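Local coordinates for protein potential RNA-dependent RNA polymerase (Human picobirnavirus, PDB 5I62) that catalyses template-directed synthesis of RNA from ribonucleoside triphosphates, probably serving both transcription and genome replication of this double-stranded RNA virus, at residues Leu333-Leu338 and Gln375-His380; Ile368-Val373 and Met384-Gln389; Lys388-Val391 and Cys396-Leu399. All blocks are in the same frame, centred on the assembly; numbering follows the deposited sequence.

Contact 1: Leu333-Leu338 and Gln375-His380; sequences LVHRVL and QSYSRH
Leu338 lies against the aromatic ring of Tyr377. Its CB sits over one face, toward the rim, 4.0 Å from the centroid of the Tyr377 ring and 23° off the ring normal. This is a CH-pi contact. The branch beyond CB goes elsewhere: Leu338 CD2 reaches His380 CD2 at 3.5 Å, and the leucine and histidine side chains run past one another, antiparallel. Tyr377 has CG beside its backbone N (chi1 -70°), which carries the ring end across to helix 327-345.

Two waters complete the interface. The first lies in the ring planes of both His335 and Tyr377, 2.8 Å from His335 NE2 and 2.6 Å from Tyr377 OH. The second water donates to Leu338 O at 2.8 Å. It accepts from Ser376 OG at 2.7 Å. Each water bridges the two helical segments: one between two side chains, the other between a backbone carbonyl and a serine hydroxyl.

A second shell sets these groups. Arg379 takes hold of Ser376 with two nitrogens: NE reaches Ser376 O at 2.9 Å, and NH2 bonds to OG. The hydroxyl is thus held by arginine and water. His335 ND1 bonds to Gly358 O, at the glycine of the Gly-Asp-Asp motif C. His380 bonds to Glu341 and Val104 and stacks on Phe106.

The contact joins the helix of motif B, 327-345, to the end of helix 370-378, in the polymerase palm. Helices 271-284 and 108-116 also pack on helix 327-345, both touching Val337, and the motif C turn between strands 355-357 and 360-363 meets His335.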
loop_
_atom_site.group_PDB
_atom_site.type_symbol
_atom_site.label_atom_id
_atom_site.label_comp_id
_atom_site.label_asym_id
_atom_site.label_seq_id
_atom_site.Cartn_x
_atom_site.Cartn_y
_atom_site.Cartn_z
ATOM N N LEU A 333 8.101 -9.565 -4.912
ATOM C CA LEU A 333 9.020 -10.574 -5.425
ATOM C C LEU A 333 8.311 -11.915 -5.598
ATOM O O LEU A 333 8.447 -12.577 -6.635
ATOM C CB LEU A 333 10.205 -10.717 -4.473
ATOM C CG LEU A 333 11.235 -9.592 -4.389
ATOM C CD1 LEU A 333 12.233 -9.951 -3.293
ATOM C CD2 LEU A 333 11.937 -9.410 -5.726
ATOM N N VAL A 334 7.548 -12.332 -4.584
ATOM C CA VAL A 334 6.872 -13.622 -4.649
ATOM C C VAL A 334 5.723 -13.583 -5.650
ATOM O O VAL A 334 5.473 -14.563 -6.367
ATOM C CB VAL A 334 6.400 -14.063 -3.253
ATOM C CG1 VAL A 334 5.511 -15.335 -3.355
ATOM C CG2 VAL A 334 7.596 -14.325 -2.347
ATOM N N HIS A 335 5.006 -12.463 -5.717
ATOM C CA HIS A 335 3.941 -12.311 -6.713
ATOM C C HIS A 335 4.484 -12.501 -8.131
ATOM O O HIS A 335 3.834 -13.129 -8.982
ATOM C CB HIS A 335 3.295 -10.934 -6.537
ATOM C CG HIS A 335 1.975 -10.766 -7.218
ATOM N ND1 HIS A 335 1.065 -9.809 -6.828
ATOM C CD2 HIS A 335 1.423 -11.399 -8.281
ATOM C CE1 HIS A 335 -0.003 -9.876 -7.604
ATOM N NE2 HIS A 335 0.190 -10.830 -8.496
ATOM N N ARG A 336 5.695 -11.998 -8.395
ATOM C CA ARG A 336 6.279 -12.171 -9.717
ATOM C C ARG A 336 6.548 -13.651 -10.003
ATOM O O ARG A 336 6.305 -14.121 -11.118
ATOM C CB ARG A 336 7.550 -11.338 -9.859
ATOM C CG ARG A 336 8.193 -11.423 -11.268
ATOM C CD ARG A 336 7.229 -10.959 -12.367
ATOM N NE ARG A 336 7.944 -10.472 -13.550
ATOM C CZ ARG A 336 7.387 -9.751 -14.517
ATOM N NH1 ARG A 336 6.098 -9.440 -14.457
ATOM N NH2 ARG A 336 8.125 -9.327 -15.532
ATOM N N VAL A 337 7.003 -14.408 -8.993
ATOM C CA VAL A 337 7.138 -15.863 -9.141
ATOM C C VAL A 337 5.797 -16.507 -9.491
ATOM O O VAL A 337 5.720 -17.398 -10.350
ATOM C CB VAL A 337 7.740 -16.483 -7.869
ATOM C CG1 VAL A 337 7.820 -18.010 -8.007
ATOM C CG2 VAL A 337 9.130 -15.894 -7.601
ATOM N N LEU A 338 4.729 -16.093 -8.802
ATOM C CA LEU A 338 3.397 -16.620 -9.089
ATOM C C LEU A 338 3.024 -16.422 -10.560
ATOM O O LEU A 338 2.448 -17.313 -11.198
ATOM C CB LEU A 338 2.362 -15.943 -8.180
ATOM C CG LEU A 338 2.309 -16.306 -6.695
ATOM C CD1 LEU A 338 1.298 -15.397 -5.980
ATOM C CD2 LEU A 338 1.934 -17.778 -6.516
ATOM N N GLN A 375 -6.385 -20.842 -10.160
ATOM C CA GLN A 375 -5.990 -22.180 -9.725
ATOM C C GLN A 375 -4.495 -22.254 -9.450
ATOM O O GLN A 375 -4.065 -22.887 -8.473
ATOM C CB GLN A 375 -6.377 -23.222 -10.784
ATOM C CG GLN A 375 -7.824 -23.697 -10.719
ATOM C CD GLN A 375 -8.226 -24.518 -11.940
ATOM O OE1 GLN A 375 -7.407 -25.257 -12.511
ATOM N NE2 GLN A 375 -9.496 -24.401 -12.342
ATOM N N SER A 376 -3.684 -21.640 -10.318
ATOM C CA SER A 376 -2.236 -21.728 -10.160
ATOM C C SER A 376 -1.762 -20.978 -8.922
ATOM O O SER A 376 -0.824 -21.419 -8.250
ATOM C CB SER A 376 -1.533 -21.188 -11.406
ATOM O OG SER A 376 -0.124 -21.343 -11.310
ATOM N N TYR A 377 -2.382 -19.832 -8.625
ATOM C CA TYR A 377 -2.001 -19.050 -7.447
ATOM C C TYR A 377 -2.525 -19.688 -6.159
ATOM O O TYR A 377 -1.795 -19.803 -5.168
ATOM C CB TYR A 377 -2.556 -17.632 -7.546
ATOM C CG TYR A 377 -1.972 -16.676 -8.562
ATOM C CD1 TYR A 377 -1.096 -17.091 -9.563
ATOM C CD2 TYR A 377 -2.329 -15.339 -8.521
ATOM C CE1 TYR A 377 -0.598 -16.188 -10.498
ATOM C CE2 TYR A 377 -1.833 -14.431 -9.428
ATOM C CZ TYR A 377 -0.969 -14.855 -10.416
ATOM O OH TYR A 377 -0.491 -13.918 -11.308
ATOM N N SER A 378 -3.811 -20.065 -6.147
ATOM C CA SER A 378 -4.502 -20.408 -4.904
ATOM C C SER A 378 -3.948 -21.672 -4.259
ATOM O O SER A 378 -4.034 -21.833 -3.036
ATOM C CB SER A 378 -5.995 -20.566 -5.158
ATOM O OG SER A 378 -6.563 -19.323 -5.526
ATOM N N ARG A 379 -3.386 -22.579 -5.053
ATOM C CA ARG A 379 -2.845 -23.819 -4.506
ATOM C C ARG A 379 -1.728 -23.574 -3.496
ATOM O O ARG A 379 -1.384 -24.479 -2.734
ATOM C CB ARG A 379 -2.333 -24.708 -5.637
ATOM C CG ARG A 379 -1.200 -24.077 -6.398
ATOM C CD ARG A 379 -0.775 -24.942 -7.571
ATOM N NE ARG A 379 -0.131 -24.176 -8.633
ATOM C CZ ARG A 379 0.454 -24.731 -9.694
ATOM N NH1 ARG A 379 0.477 -26.056 -9.803
ATOM N NH2 ARG A 379 1.007 -23.972 -10.647
ATOM N N HIS A 380 -1.150 -22.383 -3.476
ATOM C CA HIS A 380 -0.134 -22.054 -2.487
ATOM C C HIS A 380 -0.738 -21.521 -1.189
ATOM O O HIS A 380 -0.019 -20.926 -0.383
ATOM C CB HIS A 380 0.847 -21.051 -3.082
ATOM C CG HIS A 380 1.476 -21.536 -4.347
ATOM N ND1 HIS A 380 2.294 -22.641 -4.386
ATOM C CD2 HIS A 380 1.360 -21.106 -5.628
ATOM C CE1 HIS A 380 2.685 -22.854 -5.631
ATOM N NE2 HIS A 380 2.133 -21.935 -6.405
HETATM O O HOH W 1 -1.067 -11.371 -10.948
HETATM O O HOH W 2 1.130 -19.464 -9.916
#

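Contact 2: Ile368-Val373 and Met384-Gln389; sequences ISAEDV and MNLEKQ
Ala370 is the closest-packed residue here. Its CB points to the opposite segment and meets two side chains. One is Gln389, where CB to CB is 4.1 Å. The other is Leu386, whose CD1 lies 4.2 Å from Ala370 CB. With chi1 at -177°, Leu386 is swung out opposite its own N, and its methyl end approaches the helix.

Helix 370-378 and the loop after it probably correspond to motif D of the polymerase palm. Ser369 is the N-cap of the helix: its OG accepts from Asp372 N at 3.1 Å. The loop has its own internal bonds. Asn385 OD1 accepts from Glu387 N in an Asx turn. Gln389, bent at chi2, sends NE2 to Asn385 O at 3.1 Å, nearly straight at 170°. That oxygen also accepts from Lys388 N, from the opposite face of its plane. Gln389 OE1 bonds to Asp261 N, at the end of the motif A strand.

The contrast is one of exposure: Ala370 and Gln389 CB lie inward, Leu386 outward. On this solvent side Leu386 CD2 is 4.3 Å from Glu371 CB. Glu371 is partly exposed, and its carboxylate turns back to a weak bond with Ser369 OG.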
loop_
_atom_site.group_PDB
_atom_site.type_symbol
_atom_site.label_atom_id
_atom_site.label_comp_id
_atom_site.label_asym_id
_atom_site.label_seq_id
_atom_site.Cartn_x
_atom_site.Cartn_y
_atom_site.Cartn_z
ATOM N N ILE A 368 -3.817 -17.669 -21.544
ATOM C CA ILE A 368 -4.166 -17.366 -20.157
ATOM C C ILE A 368 -5.676 -17.245 -19.983
ATOM O O ILE A 368 -6.384 -16.732 -20.854
ATOM C CB ILE A 368 -3.464 -16.074 -19.700
ATOM C CG1 ILE A 368 -3.745 -15.783 -18.225
ATOM C CG2 ILE A 368 -3.917 -14.867 -20.536
ATOM C CD1 ILE A 368 -2.933 -14.585 -17.743
ATOM N N SER A 369 -6.171 -17.723 -18.842
ATOM C CA SER A 369 -7.530 -17.454 -18.403
ATOM C C SER A 369 -7.508 -17.083 -16.920
ATOM O O SER A 369 -6.566 -17.401 -16.202
ATOM C CB SER A 369 -8.458 -18.651 -18.660
ATOM O OG SER A 369 -8.196 -19.722 -17.773
ATOM N N ALA A 370 -8.549 -16.377 -16.470
ATOM C CA ALA A 370 -8.592 -15.970 -15.067
ATOM C C ALA A 370 -8.694 -17.181 -14.150
ATOM O O ALA A 370 -8.100 -17.212 -13.069
ATOM C CB ALA A 370 -9.756 -15.017 -14.826
ATOM N N GLU A 371 -9.436 -18.205 -14.563
ATOM C CA GLU A 371 -9.591 -19.341 -13.668
ATOM C C GLU A 371 -8.322 -20.195 -13.639
ATOM O O GLU A 371 -8.006 -20.809 -12.613
ATOM C CB GLU A 371 -10.822 -20.149 -14.065
ATOM C CG GLU A 371 -10.671 -20.794 -15.416
ATOM C CD GLU A 371 -11.025 -19.861 -16.587
ATOM O OE1 GLU A 371 -11.362 -18.661 -16.330
ATOM O OE2 GLU A 371 -10.945 -20.286 -17.768
ATOM N N ASP A 372 -7.569 -20.241 -14.747
ATOM C CA ASP A 372 -6.260 -20.892 -14.693
ATOM C C ASP A 372 -5.314 -20.154 -13.747
ATOM O O ASP A 372 -4.595 -20.782 -12.958
ATOM C CB ASP A 372 -5.625 -20.968 -16.074
ATOM C CG ASP A 372 -6.254 -22.035 -16.956
ATOM O OD1 ASP A 372 -7.085 -22.825 -16.456
ATOM O OD2 ASP A 372 -5.893 -22.091 -18.148
ATOM N N VAL A 373 -5.243 -18.829 -13.869
ATOM C CA VAL A 373 -4.387 -18.056 -12.970
ATOM C C VAL A 373 -4.815 -18.292 -11.532
ATOM O O VAL A 373 -3.985 -18.552 -10.646
ATOM C CB VAL A 373 -4.433 -16.558 -13.338
ATOM C CG1 VAL A 373 -3.766 -15.711 -12.250
ATOM C CG2 VAL A 373 -3.762 -16.307 -14.672
ATOM N N MET A 384 -8.579 -16.122 -3.368
ATOM C CA MET A 384 -9.011 -15.303 -4.489
ATOM C C MET A 384 -10.470 -15.651 -4.778
ATOM O O MET A 384 -10.867 -16.811 -4.706
ATOM C CB MET A 384 -8.160 -15.535 -5.749
ATOM C CG MET A 384 -6.639 -15.466 -5.555
ATOM S SD MET A 384 -5.712 -15.927 -7.043
ATOM C CE MET A 384 -5.913 -14.486 -8.084
ATOM N N ASN A 385 -11.253 -14.638 -5.089
ATOM C CA ASN A 385 -12.667 -14.758 -5.445
ATOM C C ASN A 385 -12.709 -14.551 -6.957
ATOM O O ASN A 385 -12.378 -13.473 -7.460
ATOM C CB ASN A 385 -13.461 -13.731 -4.620
ATOM C CG ASN A 385 -14.891 -13.519 -5.049
ATOM O OD1 ASN A 385 -15.428 -14.195 -5.916
ATOM N ND2 ASN A 385 -15.517 -12.514 -4.432
ATOM N N LEU A 386 -13.017 -15.621 -7.687
ATOM C CA LEU A 386 -13.018 -15.547 -9.144
ATOM C C LEU A 386 -13.814 -14.344 -9.641
ATOM O O LEU A 386 -13.478 -13.741 -10.669
ATOM C CB LEU A 386 -13.581 -16.843 -9.719
ATOM C CG LEU A 386 -13.555 -16.919 -11.248
ATOM C CD1 LEU A 386 -12.181 -16.547 -11.796
ATOM C CD2 LEU A 386 -13.969 -18.292 -11.732
ATOM N N GLU A 387 -14.847 -13.956 -8.889
ATOM C CA GLU A 387 -15.743 -12.888 -9.310
ATOM C C GLU A 387 -15.036 -11.548 -9.367
ATOM O O GLU A 387 -15.479 -10.631 -10.065
ATOM C CB GLU A 387 -16.929 -12.806 -8.354
ATOM C CG GLU A 387 -18.218 -12.397 -9.018
ATOM C CD GLU A 387 -18.890 -13.546 -9.752
ATOM O OE1 GLU A 387 -18.216 -14.556 -10.063
ATOM O OE2 GLU A 387 -20.104 -13.439 -10.023
ATOM N N LYS A 388 -13.952 -11.404 -8.632
ATOM C CA LYS A 388 -13.287 -10.121 -8.597
ATOM C C LYS A 388 -12.104 -10.046 -9.544
ATOM O O LYS A 388 -11.488 -8.983 -9.648
ATOM C CB LYS A 388 -12.849 -9.826 -7.173
ATOM C CG LYS A 388 -11.579 -10.489 -6.803
ATOM C CD LYS A 388 -11.489 -10.511 -5.364
ATOM C CE LYS A 388 -11.262 -11.836 -5.165
ATOM N NZ LYS A 388 -10.825 -12.124 -3.710
ATOM N N GLN A 389 -11.735 -11.154 -10.180
ATOM C CA GLN A 389 -10.768 -11.071 -11.253
ATOM C C GLN A 389 -11.426 -10.327 -12.408
ATOM O O GLN A 389 -12.652 -10.321 -12.544
ATOM C CB GLN A 389 -10.315 -12.466 -11.679
ATOM C CG GLN A 389 -10.044 -13.438 -10.519
ATOM C CD GLN A 389 -9.061 -12.909 -9.484
ATOM O OE1 GLN A 389 -7.928 -12.548 -9.811
ATOM N NE2 GLN A 389 -9.478 -12.904 -8.218
#

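Contact 3: Lys388-Val391 and Cys396-Leu399; sequences KQYV and CTYL
Tyr390 reaches across to Cys396 and Thr397 with one side of its ring. Its CB already points toward the opposite strand. A chi1 of 178° stretches the side chain out from strand 390-392 and puts the ring beside 396-397. CB passes 4.7 Å from Thr397 OG1, without a close touch. CG is about as far from that hydroxyl. CD2 comes nearer, 4.5 Å from Thr397 OG1, which approaches obliquely. Next along the ring, CE2 meets the backbone of Cys396, 4.3 Å from its CA. This CA lies at the ring edge, near the ring plane. At the tip, OH hydrogen-bonds to Asp395 OD1, on the first residue of strand 395-398.

Cys396 offers its backbone here. Its CB points away from Tyr390, and its side chain packs on Ile244 and Phe248 of helix 237-250 and on Val362 of strand 360-363. The two strands belong to different sheets. Tyr390 pairs through its backbone with Cys259 in motif A, while Cys396 pairs with His403 in the three-stranded sheet that opens with strand 395-398. Its hairpin, strands 395-398 and 401-404, probably corresponds to motif E of the polymerase palm.

The chemistry is mostly non-directional. The ring meets a backbone carbon at its edge and a threonine hydroxyl obliquely, both loosely. The directional element is the phenol bond to Asp395, where the hydroxyl probably donates to the carboxylate. That bond would limit how far the ring can swing away from strand 395-398.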
loop_
_atom_site.group_PDB
_atom_site.type_symbol
_atom_site.label_atom_id
_atom_site.label_comp_id
_atom_site.label_asym_id
_atom_site.label_seq_id
_atom_site.Cartn_x
_atom_site.Cartn_y
_atom_site.Cartn_z
ATOM N N LYS A 388 -13.952 -11.404 -8.632
ATOM C CA LYS A 388 -13.287 -10.121 -8.597
ATOM C C LYS A 388 -12.104 -10.046 -9.544
ATOM O O LYS A 388 -11.488 -8.983 -9.648
ATOM C CB LYS A 388 -12.849 -9.826 -7.173
ATOM C CG LYS A 388 -11.579 -10.489 -6.803
ATOM C CD LYS A 388 -11.489 -10.511 -5.364
ATOM C CE LYS A 388 -11.262 -11.836 -5.165
ATOM N NZ LYS A 388 -10.825 -12.124 -3.710
ATOM N N GLN A 389 -11.735 -11.154 -10.180
ATOM C CA GLN A 389 -10.768 -11.071 -11.253
ATOM C C GLN A 389 -11.426 -10.327 -12.408
ATOM O O GLN A 389 -12.652 -10.321 -12.544
ATOM C CB GLN A 389 -10.315 -12.466 -11.679
ATOM C CG GLN A 389 -10.044 -13.438 -10.519
ATOM C CD GLN A 389 -9.061 -12.909 -9.484
ATOM O OE1 GLN A 389 -7.928 -12.548 -9.811
ATOM N NE2 GLN A 389 -9.478 -12.904 -8.218
ATOM N N TYR A 390 -10.616 -9.666 -13.222
ATOM C CA TYR A 390 -11.130 -8.943 -14.374
ATOM C C TYR A 390 -10.329 -9.324 -15.611
ATOM O O TYR A 390 -9.107 -9.474 -15.550
ATOM C CB TYR A 390 -11.089 -7.414 -14.161
ATOM C CG TYR A 390 -11.570 -6.648 -15.379
ATOM C CD1 TYR A 390 -12.933 -6.522 -15.656
ATOM C CD2 TYR A 390 -10.666 -6.084 -16.270
ATOM C CE1 TYR A 390 -13.378 -5.835 -16.783
ATOM C CE2 TYR A 390 -11.096 -5.392 -17.390
ATOM C CZ TYR A 390 -12.450 -5.266 -17.644
ATOM O OH TYR A 390 -12.867 -4.575 -18.764
ATOM N N VAL A 391 -11.034 -9.477 -16.731
ATOM C CA VAL A 391 -10.481 -10.014 -17.967
ATOM C C VAL A 391 -10.971 -9.165 -19.135
ATOM O O VAL A 391 -12.150 -8.811 -19.200
ATOM C CB VAL A 391 -10.887 -11.497 -18.127
ATOM C CG1 VAL A 391 -10.636 -11.969 -19.486
ATOM C CG2 VAL A 391 -10.135 -12.374 -17.147
ATOM N N CYS A 396 -7.729 -2.776 -19.104
ATOM C CA CYS A 396 -7.351 -3.400 -17.845
ATOM C C CYS A 396 -7.464 -2.368 -16.735
ATOM O O CYS A 396 -7.562 -1.167 -16.983
ATOM C CB CYS A 396 -5.929 -3.984 -17.906
ATOM S SG CYS A 396 -4.642 -2.738 -18.180
ATOM N N THR A 397 -7.474 -2.860 -15.509
ATOM C CA THR A 397 -7.391 -1.998 -14.341
ATOM C C THR A 397 -6.217 -2.474 -13.513
ATOM O O THR A 397 -6.017 -3.680 -13.353
ATOM C CB THR A 397 -8.686 -2.017 -13.516
ATOM O OG1 THR A 397 -8.974 -3.368 -13.136
ATOM C CG2 THR A 397 -9.852 -1.477 -14.333
ATOM N N TYR A 398 -5.431 -1.529 -13.019
ATOM C CA TYR A 398 -4.235 -1.832 -12.249
ATOM C C TYR A 398 -3.994 -0.635 -11.351
ATOM O O TYR A 398 -4.000 0.495 -11.841
ATOM C CB TYR A 398 -3.031 -2.084 -13.171
ATOM C CG TYR A 398 -1.743 -2.418 -12.462
ATOM C CD1 TYR A 398 -1.683 -3.449 -11.531
ATOM C CD2 TYR A 398 -0.578 -1.698 -12.719
ATOM C CE1 TYR A 398 -0.498 -3.759 -10.884
ATOM C CE2 TYR A 398 0.617 -2.006 -12.074
ATOM C CZ TYR A 398 0.645 -3.038 -11.153
ATOM O OH TYR A 398 1.829 -3.356 -10.511
ATOM N N LEU A 399 -3.840 -0.889 -10.049
ATOM C CA LEU A 399 -3.632 0.158 -9.035
ATOM C C LEU A 399 -4.764 1.181 -9.059
ATOM O O LEU A 399 -4.540 2.379 -8.899
ATOM C CB LEU A 399 -2.276 0.847 -9.212
ATOM C CG LEU A 399 -1.064 -0.093 -9.217
ATOM C CD1 LEU A 399 0.235 0.707 -9.361
ATOM C CD2 LEU A 399 -1.032 -0.977 -7.965
#

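In the fold
From the N terminus, contact 1 opens on helix 327-345. The chain then runs through strands 355-357 and 360-363 to 368-373, where contact 2 opens. Contact 1 closes at 375-380, and contact 2 closes later at 384-389, so the two cross. Both use helix 370-378, and they touch where Tyr377 packs on Met384. Contact 3 starts on Lys388 and Gln389, where contact 2 ends, and closes a short loop at 396-399. It follows contact 1 in series without touching it. Ala370 packs on Val391 between contacts 2 and 3. Together they tie the motif B helix to helix 370-378 (probably motif D), this to the loop before strand 390-392, and that strand to the probable motif E hairpin.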